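Local coordinates for protein RV1873 (Mycobacterium tuberculosis, PDB 2JEK) that is of unknown function but belongs to the DUF1810 family and folds as an all-helical, right-handed superhelix, at residues A[42-45]-A[46-50]; A[57-61]-A[62-66]; A[106-109]-A[110-114]. One frame throughout, in Å; residues are numbered along the deposited sequence.

In the fold
Coming from the N terminus, contact 1 closes the tight turn in the loop between helices 38-41 and 52-56. Contact 2 follows, where the next loop runs into helix 62-70 and caps it, and contact 3 is a span of helix 101-115 that runs nearly to its C-terminal end. The three are in series along the chain; none encloses or crosses another, yet each touches the other two. Contacts 1 and 2 meet through their backbones, Q44 and R46 both pairing with I59. S108 of contact 3 reaches back to P43 in the first loop, while L111 and F112 lie against A65 of contact 2, so helix 101-115 touches both the first loop and the start of helix 62-70.

Contact 1: A[42-45]-A[46-50]; sequences FPQL and RGLGS
L45 and L48 hold the packed side of this turn. L45 CB lies 4.0 Å from L48 CD1, and the same methyl comes alongside the backbone of L45, 3.7 Å from L45 O. L48 CB points back at the preceding segment; with CG anti to the carbonyl carbon (chi1 -65°), the side chain folds over the L45 carbonyl instead of swinging outward. Both leucines continue into apolar contact with L141 of helix 136-143. Between them the backbone makes a type II beta turn from L45 to L48, whose closing bond, L48 N to L45 O, is weak at 3.3 Å. G47 takes the third position of the turn with a positive phi of 104°, the left-handed conformation usual there.

Across the turn from the leucines the packing gives way to water. One molecule sits in the mouth of the loop; it lies 2.7 Å from L45 O and 3.0 Å from Q44 OE1, both possible acceptors, and accepts from G49 N at 3.2 Å. Q44 itself is buried against K104 and S107 of helix 101-115, and its extended chain turns OE1 to the water and to L48 CB, 3.5 Å away, the two side chains meeting at a slant. R46 leads away on the looser side, and its NE is bonded to V55 O, while G47 lies exposed at the bend.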
loop_
_atom_site.group_PDB
_atom_site.type_symbol
_atom_site.label_atom_id
_atom_site.label_comp_id
_atom_site.label_asym_id
_atom_site.label_seq_id
_atom_site.Cartn_x
_atom_site.Cartn_y
_atom_site.Cartn_z
ATOM N N PHE A 42 -0.232 0.163 3.621
ATOM C CA PHE A 42 -0.021 -0.062 2.198
ATOM C C PHE A 42 -0.391 -1.512 1.921
ATOM O O PHE A 42 0.482 -2.379 1.801
ATOM C CB PHE A 42 1.445 0.210 1.823
ATOM C CG PHE A 42 1.803 1.668 1.792
ATOM C CD1 PHE A 42 1.306 2.503 0.790
ATOM C CD2 PHE A 42 2.652 2.202 2.750
ATOM C CE1 PHE A 42 1.656 3.848 0.743
ATOM C CE2 PHE A 42 3.012 3.559 2.698
ATOM C CZ PHE A 42 2.513 4.376 1.703
ATOM N N PRO A 43 -1.701 -1.790 1.833
ATOM C CA PRO A 43 -2.102 -3.186 1.749
ATOM C C PRO A 43 -1.698 -3.861 0.452
ATOM O O PRO A 43 -1.604 -3.217 -0.600
ATOM C CB PRO A 43 -3.633 -3.115 1.861
ATOM C CG PRO A 43 -3.898 -1.768 2.517
ATOM C CD PRO A 43 -2.867 -0.892 1.880
ATOM N N GLN A 44 -1.465 -5.167 0.540
ATOM C CA GLN A 44 -1.098 -5.971 -0.617
ATOM C C GLN A 44 -2.020 -7.187 -0.700
ATOM O O GLN A 44 -2.736 -7.507 0.253
ATOM C CB GLN A 44 0.361 -6.422 -0.513
ATOM C CG GLN A 44 0.621 -7.413 0.625
ATOM C CD GLN A 44 2.060 -7.835 0.725
ATOM O OE1 GLN A 44 2.365 -8.940 1.170
ATOM N NE2 GLN A 44 2.958 -6.958 0.321
ATOM N N LEU A 45 -1.985 -7.883 -1.836
ATOM C CA LEU A 45 -2.836 -9.051 -2.011
ATOM C C LEU A 45 -2.543 -10.133 -0.998
ATOM O O LEU A 45 -1.389 -10.425 -0.681
ATOM C CB LEU A 45 -2.697 -9.659 -3.406
ATOM C CG LEU A 45 -3.451 -8.965 -4.537
ATOM C CD1 LEU A 45 -3.166 -9.692 -5.854
ATOM C CD2 LEU A 45 -4.943 -8.915 -4.279
ATOM N N ARG A 46 -3.612 -10.741 -0.496
ATOM C CA ARG A 46 -3.503 -11.898 0.361
ATOM C C ARG A 46 -2.839 -13.006 -0.455
ATOM O O ARG A 46 -3.082 -13.125 -1.657
ATOM C CB ARG A 46 -4.901 -12.322 0.813
ATOM C CG ARG A 46 -4.926 -13.555 1.699
ATOM C CD ARG A 46 -6.301 -13.733 2.318
ATOM N NE ARG A 46 -6.588 -12.716 3.333
ATOM C CZ ARG A 46 -7.786 -12.173 3.536
ATOM N NH1 ARG A 46 -8.821 -12.524 2.774
ATOM N NH2 ARG A 46 -7.950 -11.267 4.493
ATOM N N GLY A 47 -1.974 -13.780 0.185
ATOM C CA GLY A 47 -1.287 -14.854 -0.521
ATOM C C GLY A 47 0.150 -14.489 -0.825
ATOM O O GLY A 47 0.974 -15.362 -1.098
ATOM N N LEU A 48 0.467 -13.198 -0.782
ATOM C CA LEU A 48 1.855 -12.764 -0.955
ATOM C C LEU A 48 2.724 -12.962 0.287
ATOM O O LEU A 48 3.894 -13.314 0.171
ATOM C CB LEU A 48 1.926 -11.306 -1.416
ATOM C CG LEU A 48 1.329 -11.039 -2.797
ATOM C CD1 LEU A 48 1.324 -9.535 -3.059
ATOM C CD2 LEU A 48 2.112 -11.779 -3.890
ATOM N N GLY A 49 2.162 -12.699 1.462
ATOM C CA GLY A 49 2.854 -12.940 2.727
ATOM C C GLY A 49 2.117 -14.050 3.451
ATOM O O GLY A 49 0.929 -14.258 3.216
ATOM N N SER A 50 2.806 -14.768 4.328
ATOM C CA SER A 50 2.184 -15.920 4.969
ATOM C C SER A 50 1.973 -15.785 6.475
ATOM O O SER A 50 1.312 -16.634 7.069
ATOM C CB SER A 50 2.953 -17.207 4.642
ATOM O OG SER A 50 4.272 -17.151 5.136
HETATM O O HOH W 1 -0.171 -10.512 1.764
#

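Contact 2: A[57-61]-A[62-66]; sequences YGISS and LEEAQ
I59 is the first residue of 57-61 to lay its side chain on the start of helix 62-70. Its CG2 methyl rests 4.0 Å from A65 CB and about as far from E64 CG, while CD1 reaches along the outer part of the glutamate, so the aliphatic stem of E64 runs at a slant over the isoleucine.

S60 comes next and grips the end of that glutamate twice. S60 N gives a hydrogen bond of 2.8 Å to E64 OE1, arriving from above the carboxylate plane, 56° out of it. S60 OG donates to the same oxygen at 2.6 Å, on the anti lone pair, away from OE2. E64 can reach this far back because it is fully extended, with CG anti to its own N (chi1 179°).

S61 is the N-cap of the helix. Its OG, placed between N and the carbonyl carbon (chi1 67°), accepts from E64 N at 3.1 Å and so serves an amide of the first helical turn. S61 O then takes A65 N at 3.1 Å, the first regular i to i+4 bond of the helix.

E64 is thus fixed at both ends, its amide by S61 and its carboxylate by S60. Its other oxygen, OE2, makes a salt bridge with R12 of helix 11-17. With two donors on OE1 and an arginine on OE2, this buried carboxylate is probably held in its charged form.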
loop_
_atom_site.group_PDB
_atom_site.type_symbol
_atom_site.label_atom_id
_atom_site.label_comp_id
_atom_site.label_asym_id
_atom_site.label_seq_id
_atom_site.Cartn_x
_atom_site.Cartn_y
_atom_site.Cartn_z
ATOM N N TYR A 57 -4.526 -8.878 6.998
ATOM C CA TYR A 57 -4.601 -7.564 6.350
ATOM C C TYR A 57 -4.394 -7.629 4.846
ATOM O O TYR A 57 -4.362 -6.597 4.170
ATOM C CB TYR A 57 -3.656 -6.562 7.035
ATOM C CG TYR A 57 -4.123 -6.286 8.449
ATOM C CD1 TYR A 57 -5.328 -5.613 8.676
ATOM C CD2 TYR A 57 -3.377 -6.717 9.551
ATOM C CE1 TYR A 57 -5.793 -5.371 9.976
ATOM C CE2 TYR A 57 -3.826 -6.474 10.854
ATOM C CZ TYR A 57 -5.033 -5.798 11.050
ATOM O OH TYR A 57 -5.488 -5.554 12.326
ATOM N N GLY A 58 -4.279 -8.854 4.332
ATOM C CA GLY A 58 -4.186 -9.076 2.898
ATOM C C GLY A 58 -5.501 -8.716 2.220
ATOM O O GLY A 58 -6.592 -8.914 2.782
ATOM N N ILE A 59 -5.395 -8.159 1.014
ATOM C CA ILE A 59 -6.564 -7.818 0.193
ATOM C C ILE A 59 -6.977 -9.072 -0.562
ATOM O O ILE A 59 -6.133 -9.718 -1.182
ATOM C CB ILE A 59 -6.209 -6.667 -0.780
ATOM C CG1 ILE A 59 -5.853 -5.401 0.008
ATOM C CG2 ILE A 59 -7.341 -6.400 -1.803
ATOM C CD1 ILE A 59 -7.044 -4.651 0.605
ATOM N N SER A 60 -8.265 -9.414 -0.507
ATOM C CA SER A 60 -8.718 -10.708 -1.030
ATOM C C SER A 60 -8.749 -10.776 -2.560
ATOM O O SER A 60 -8.575 -11.845 -3.147
ATOM C CB SER A 60 -10.104 -11.062 -0.483
ATOM O OG SER A 60 -11.078 -10.128 -0.907
ATOM N N SER A 61 -8.990 -9.637 -3.194
ATOM C CA SER A 61 -9.306 -9.599 -4.619
ATOM C C SER A 61 -9.183 -8.185 -5.158
ATOM O O SER A 61 -9.130 -7.221 -4.386
ATOM C CB SER A 61 -10.743 -10.085 -4.831
ATOM O OG SER A 61 -11.663 -9.167 -4.256
ATOM N N LEU A 62 -9.187 -8.045 -6.486
ATOM C CA LEU A 62 -9.236 -6.705 -7.065
ATOM C C LEU A 62 -10.493 -5.933 -6.609
ATOM O O LEU A 62 -10.436 -4.721 -6.397
ATOM C CB LEU A 62 -9.138 -6.727 -8.600
ATOM C CG LEU A 62 -8.736 -5.374 -9.212
ATOM C CD1 LEU A 62 -7.263 -5.061 -8.919
ATOM C CD2 LEU A 62 -9.021 -5.317 -10.706
ATOM N N GLU A 63 -11.614 -6.643 -6.474
ATOM C CA GLU A 63 -12.876 -6.020 -6.052
ATOM C C GLU A 63 -12.740 -5.438 -4.641
ATOM O O GLU A 63 -13.241 -4.342 -4.368
ATOM C CB GLU A 63 -14.045 -7.011 -6.116
ATOM C CG GLU A 63 -14.508 -7.381 -7.533
ATOM C CD GLU A 63 -13.592 -8.379 -8.262
ATOM O OE1 GLU A 63 -12.711 -9.023 -7.639
ATOM O OE2 GLU A 63 -13.769 -8.527 -9.491
ATOM N N GLU A 64 -12.036 -6.148 -3.752
ATOM C CA GLU A 64 -11.791 -5.583 -2.426
ATOM C C GLU A 64 -10.892 -4.334 -2.508
ATOM O O GLU A 64 -11.133 -3.351 -1.815
ATOM C CB GLU A 64 -11.219 -6.617 -1.454
ATOM C CG GLU A 64 -10.947 -6.001 -0.085
ATOM C CD GLU A 64 -10.536 -6.982 0.992
ATOM O OE1 GLU A 64 -10.476 -8.211 0.758
ATOM O OE2 GLU A 64 -10.267 -6.507 2.116
ATOM N N ALA A 65 -9.877 -4.374 -3.370
ATOM C CA ALA A 65 -9.012 -3.198 -3.557
ATOM C C ALA A 65 -9.827 -2.006 -4.033
ATOM O O ALA A 65 -9.620 -0.868 -3.599
ATOM C CB ALA A 65 -7.871 -3.505 -4.531
ATOM N N GLN A 66 -10.779 -2.276 -4.924
ATOM C CA GLN A 66 -11.642 -1.205 -5.437
ATOM C C GLN A 66 -12.542 -0.637 -4.344
ATOM O O GLN A 66 -12.702 0.581 -4.227
ATOM C CB GLN A 66 -12.457 -1.707 -6.623
ATOM C CG GLN A 66 -11.566 -1.995 -7.818
ATOM C CD GLN A 66 -12.286 -2.554 -9.016
ATOM O OE1 GLN A 66 -13.349 -3.170 -8.894
ATOM N NE2 GLN A 66 -11.696 -2.350 -10.199
#

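Contact 3: A[106-109]-A[110-114]; sequences CSSM and TLFAR
T110 turns back onto C106 one helical turn earlier, and its side chain can be followed outward from the backbone. CB lies over the carbonyls of the preceding turn, 3.3 Å from C106 O and 3.7 Å from S107 O. From there OG1, anti to the carbonyl carbon and beside N (chi1 -63°), doubles back and donates to C106 O at 2.8 Å. At the tip OG1 also comes to 4.1 Å from C106 SG, and it accepts a hydrogen bond from D135 N. The other branch, CG2, is anti to N. C106 O therefore takes two donors from one residue: T110 N at 2.9 Å, the normal alpha-helical bond, and OG1 from the opposite face of the carbonyl, 39° out of its plane. A threonine hydroxyl returning to the i-4 carbonyl is a common way for a helix to absorb a buried polar group.

The ladder goes on with L111 N to S107 O and A113 N to M109 O, and F112 N meets S108 O almost straight. The same S108 oxygen lies at the edge of the F112 ring, near its plane, 3.2 Å from CD2. S108 OG is 3.8 Å from F112 CD2, but its hydrogen bond goes to P43 O.

Most of this span is buried, though R114 at its end is exposed and salt-bridged to E134. M109, F112 and A113 face helix 120-129; L111 and F112 pack on helix 62-70, with Y68 meeting the F112 ring at about 50°; and S107 and T110 rest against T138 of helix 136-143, T110 also on V139.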
loop_
_atom_site.group_PDB
_atom_site.type_symbol
_atom_site.label_atom_id
_atom_site.label_comp_id
_atom_site.label_asym_id
_atom_site.label_seq_id
_atom_site.Cartn_x
_atom_site.Cartn_y
_atom_site.Cartn_z
ATOM N N CYS A 106 5.973 -1.970 -3.228
ATOM C CA CYS A 106 5.822 -2.276 -4.644
ATOM C C CYS A 106 4.548 -3.089 -4.902
ATOM O O CYS A 106 3.783 -2.796 -5.826
ATOM C CB CYS A 106 7.058 -3.014 -5.152
ATOM S SG CYS A 106 7.006 -3.305 -6.914
ATOM N N SER A 107 4.319 -4.122 -4.095
ATOM C CA SER A 107 3.131 -4.953 -4.240
ATOM C C SER A 107 1.849 -4.154 -4.046
ATOM O O SER A 107 0.873 -4.347 -4.773
ATOM C CB SER A 107 3.160 -6.111 -3.245
ATOM O OG SER A 107 4.321 -6.911 -3.463
ATOM N N SER A 108 1.850 -3.262 -3.051
ATOM C CA SER A 108 0.685 -2.422 -2.786
ATOM C C SER A 108 0.403 -1.488 -3.966
ATOM O O SER A 108 -0.728 -1.391 -4.448
ATOM C CB SER A 108 0.894 -1.622 -1.498
ATOM O OG SER A 108 -0.267 -0.865 -1.177
ATOM N N MET A 109 1.421 -0.795 -4.447
ATOM C CA MET A 109 1.228 0.129 -5.570
ATOM C C MET A 109 0.787 -0.612 -6.836
ATOM O O MET A 109 -0.050 -0.115 -7.590
ATOM C CB MET A 109 2.504 0.935 -5.837
ATOM C CG MET A 109 2.947 1.851 -4.681
ATOM S SD MET A 109 1.718 3.113 -4.256
ATOM C CE MET A 109 0.779 2.327 -2.938
ATOM N N THR A 110 1.338 -1.799 -7.055
ATOM C CA THR A 110 0.996 -2.608 -8.232
ATOM C C THR A 110 -0.488 -2.969 -8.177
ATOM O O THR A 110 -1.210 -2.813 -9.165
ATOM C CB THR A 110 1.862 -3.875 -8.300
ATOM O OG1 THR A 110 3.233 -3.484 -8.442
ATOM C CG2 THR A 110 1.468 -4.754 -9.484
ATOM N N LEU A 111 -0.941 -3.430 -7.016
ATOM C CA LEU A 111 -2.347 -3.781 -6.822
ATOM C C LEU A 111 -3.272 -2.590 -7.066
ATOM O O LEU A 111 -4.218 -2.679 -7.861
ATOM C CB LEU A 111 -2.549 -4.310 -5.400
ATOM C CG LEU A 111 -4.002 -4.509 -4.945
ATOM C CD1 LEU A 111 -4.731 -5.512 -5.826
ATOM C CD2 LEU A 111 -4.051 -4.934 -3.482
ATOM N N PHE A 112 -3.013 -1.475 -6.390
ATOM C CA PHE A 112 -3.937 -0.349 -6.475
ATOM C C PHE A 112 -3.872 0.343 -7.834
ATOM O O PHE A 112 -4.885 0.839 -8.326
ATOM C CB PHE A 112 -3.778 0.577 -5.268
ATOM C CG PHE A 112 -4.339 -0.023 -4.018
ATOM C CD1 PHE A 112 -5.720 -0.020 -3.810
ATOM C CD2 PHE A 112 -3.518 -0.640 -3.071
ATOM C CE1 PHE A 112 -6.277 -0.602 -2.674
ATOM C CE2 PHE A 112 -4.071 -1.233 -1.938
ATOM C CZ PHE A 112 -5.448 -1.211 -1.729
ATOM N N ALA A 113 -2.716 0.298 -8.485
ATOM C CA ALA A 113 -2.626 0.784 -9.861
ATOM C C ALA A 113 -3.494 -0.020 -10.829
ATOM O O ALA A 113 -3.982 0.533 -11.821
ATOM C CB ALA A 113 -1.179 0.811 -10.328
ATOM N N ARG A 114 -3.681 -1.309 -10.554
ATOM C CA ARG A 114 -4.508 -2.167 -11.400
ATOM C C ARG A 114 -5.980 -2.063 -11.027
ATOM O O ARG A 114 -6.859 -2.427 -11.814
ATOM C CB ARG A 114 -4.043 -3.623 -11.324
ATOM C CG ARG A 114 -2.638 -3.897 -11.862
ATOM C CD ARG A 114 -2.554 -3.957 -13.378
ATOM N NE ARG A 114 -1.188 -4.255 -13.823
ATOM C CZ ARG A 114 -0.874 -4.780 -15.006
ATOM N NH1 ARG A 114 -1.825 -5.089 -15.884
ATOM N NH2 ARG A 114 0.396 -5.005 -15.311
#